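PDB 3R44: fatty acyl CoA synthetase FADD13 (FATTY-ACYL-CoA SYNTHETASE) from Mycobacterium tuberculosis, which belongs to the ANL clan of AMP-binding enzymes, combining a large AMP-binding region with a smaller C-terminal domain. Local coordinates for residues V96-R101 and S108-D113. Residues are numbered along the deposited sequence; the frame is centred on the assembly and turned at random.
Sequences VPINTR and SFILSD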
loop_
_atom_site.group_PDB
_atom_site.type_symbol
_atom_site.label_atom_id
_atom_site.label_comp_id
_atom_site.label_asym_id
_atom_site.label_seq_id
_atom_site.Cartn_x
_atom_site.Cartn_y
_atom_site.Cartn_z
ATOM N N VAL A 96 2.316 1.869 15.243
ATOM C CA VAL A 96 3.430 1.678 14.311
ATOM C C VAL A 96 3.328 0.238 13.741
ATOM O O VAL A 96 3.937 -0.732 14.252
ATOM C CB VAL A 96 4.822 1.924 14.920
ATOM C CG1 VAL A 96 5.876 1.844 13.842
ATOM C CG2 VAL A 96 4.897 3.345 15.581
ATOM N N PRO A 97 2.565 0.096 12.678
ATOM C CA PRO A 97 2.401 -1.280 12.150
ATOM C C PRO A 97 3.625 -1.667 11.336
ATOM O O PRO A 97 3.985 -0.943 10.370
ATOM C CB PRO A 97 1.192 -1.163 11.204
ATOM C CG PRO A 97 0.582 0.109 11.432
ATOM C CD PRO A 97 1.615 1.040 12.039
ATOM N N ILE A 98 4.212 -2.811 11.639
ATOM C CA ILE A 98 5.458 -3.220 10.986
ATOM C C ILE A 98 5.280 -4.468 10.136
ATOM O O ILE A 98 4.640 -5.453 10.571
ATOM C CB ILE A 98 6.562 -3.438 12.038
ATOM C CG1 ILE A 98 6.786 -2.138 12.849
ATOM C CG2 ILE A 98 7.858 -3.889 11.367
ATOM C CD1 ILE A 98 7.735 -2.298 14.054
ATOM N N ASN A 99 5.836 -4.435 8.932
ATOM C CA ASN A 99 5.805 -5.580 7.994
ATOM C C ASN A 99 6.509 -6.775 8.644
ATOM O O ASN A 99 7.698 -6.699 8.944
ATOM C CB ASN A 99 6.519 -5.131 6.699
ATOM C CG ASN A 99 6.571 -6.182 5.589
ATOM O OD1 ASN A 99 6.508 -7.375 5.805
ATOM N ND2 ASN A 99 6.669 -5.695 4.357
ATOM N N THR A 100 5.777 -7.874 8.841
ATOM C CA THR A 100 6.308 -9.074 9.482
ATOM C C THR A 100 7.228 -9.924 8.589
ATOM O O THR A 100 7.669 -11.010 9.014
ATOM C CB THR A 100 5.174 -9.981 9.907
ATOM O OG1 THR A 100 4.360 -10.247 8.760
ATOM C CG2 THR A 100 4.316 -9.326 10.932
ATOM N N ARG A 101 7.481 -9.473 7.355
ATOM C CA ARG A 101 8.459 -10.111 6.455
ATOM C C ARG A 101 9.837 -9.491 6.564
ATOM O O ARG A 101 10.787 -10.000 5.988
ATOM C CB ARG A 101 8.000 -10.039 4.979
ATOM C CG ARG A 101 6.647 -10.714 4.680
ATOM N N SER A 108 14.547 -3.434 13.829
ATOM C CA SER A 108 15.275 -2.685 14.866
ATOM C C SER A 108 15.399 -1.214 14.474
ATOM O O SER A 108 15.172 -0.314 15.267
ATOM C CB SER A 108 16.677 -3.299 15.168
ATOM O OG SER A 108 17.071 -2.847 16.441
ATOM N N PHE A 109 15.659 -0.962 13.206
ATOM C CA PHE A 109 15.688 0.420 12.762
ATOM C C PHE A 109 14.392 1.160 13.017
ATOM O O PHE A 109 14.384 2.299 13.526
ATOM C CB PHE A 109 16.028 0.522 11.282
ATOM C CG PHE A 109 15.976 1.917 10.780
ATOM C CD1 PHE A 109 17.019 2.795 11.017
ATOM C CD2 PHE A 109 14.859 2.374 10.108
ATOM C CE1 PHE A 109 16.931 4.117 10.571
ATOM C CE2 PHE A 109 14.752 3.676 9.674
ATOM C CZ PHE A 109 15.801 4.550 9.890
ATOM N N ILE A 110 13.298 0.539 12.608
ATOM C CA ILE A 110 11.974 1.124 12.729
ATOM C C ILE A 110 11.609 1.420 14.153
ATOM O O ILE A 110 11.092 2.512 14.443
ATOM C CB ILE A 110 10.893 0.191 12.090
ATOM C CG1 ILE A 110 11.106 0.212 10.584
ATOM C CG2 ILE A 110 9.483 0.607 12.477
ATOM C CD1 ILE A 110 10.141 -0.832 9.773
ATOM N N LEU A 111 11.892 0.453 15.049
ATOM C CA LEU A 111 11.655 0.642 16.484
ATOM C C LEU A 111 12.441 1.784 17.060
ATOM O O LEU A 111 11.894 2.529 17.852
ATOM C CB LEU A 111 11.883 -0.650 17.273
ATOM C CG LEU A 111 10.971 -1.839 16.940
ATOM C CD1 LEU A 111 11.440 -3.016 17.775
ATOM C CD2 LEU A 111 9.471 -1.526 17.267
ATOM N N SER A 112 13.705 1.932 16.663
ATOM C CA SER A 112 14.520 3.052 17.101
ATOM C C SER A 112 14.088 4.337 16.524
ATOM O O SER A 112 14.049 5.349 17.220
ATOM C CB SER A 112 15.976 2.912 16.674
ATOM O OG SER A 112 16.549 1.820 17.310
ATOM N N ASP A 113 13.835 4.350 15.221
ATOM C CA ASP A 113 13.452 5.565 14.579
ATOM C C ASP A 113 12.115 6.127 15.108
ATOM O O ASP A 113 11.959 7.358 15.276
ATOM C CB ASP A 113 13.338 5.381 13.065
ATOM C CG ASP A 113 13.104 6.723 12.317
ATOM O OD1 ASP A 113 14.102 7.416 12.003
ATOM O OD2 ASP A 113 11.957 7.061 11.999
#
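I98 meets I110 and L111 through aliphatic carbon alone, and the flat groups of the two segments stand beside this contact. The F109 ring carries D113 CB over one face, 4.0 Å above its plane and displaced toward the rim; outside the segments it stacks with the ring of H184. The amide of N99 is turned back on its own chain, where OD1 accepts a hydrogen bond from the backbone N of R101 (2.8 Å). This bond is bent moderately (N-H...O 155°), with the donor 25° off the carbonyl plane, and it closes an Asx turn.

I98 and I110 carry most of the hydrophobic contact. I98 CD1 touches two side chains of the helix, lying 3.7 Å from I110 CG2 and 3.7 Å from L111 CD2. The extended second torsion of I98 (chi2 172°) carries CD1 out to this position. Against I110 the two isoleucines run past one another in opposite directions, a pairing extended by I98 CG2 and I110 CD1 at 4.1 Å, whereas L111 crosses I98 at roughly a right angle.

Strand 94-97 and helix 104-114 form the first two elements of a beta-alpha-beta crossover in a four-stranded parallel sheet. The helix leads on to strand 118-121, with strand 70-74 lying between the two strands it connects. Accordingly, I98 and L111 both also touch A72 of that middle strand, and I98 bonds through its backbone to L73.

Two residues earlier, V96 CG1 approaches I110 CG2 at 4.1 Å, so this one methyl group of I110 meets both V96 and I98. All four touching side chains are buried, and I110 additionally packs on Y177, whose hydroxyl is hydrogen-bonded to D113 OD2.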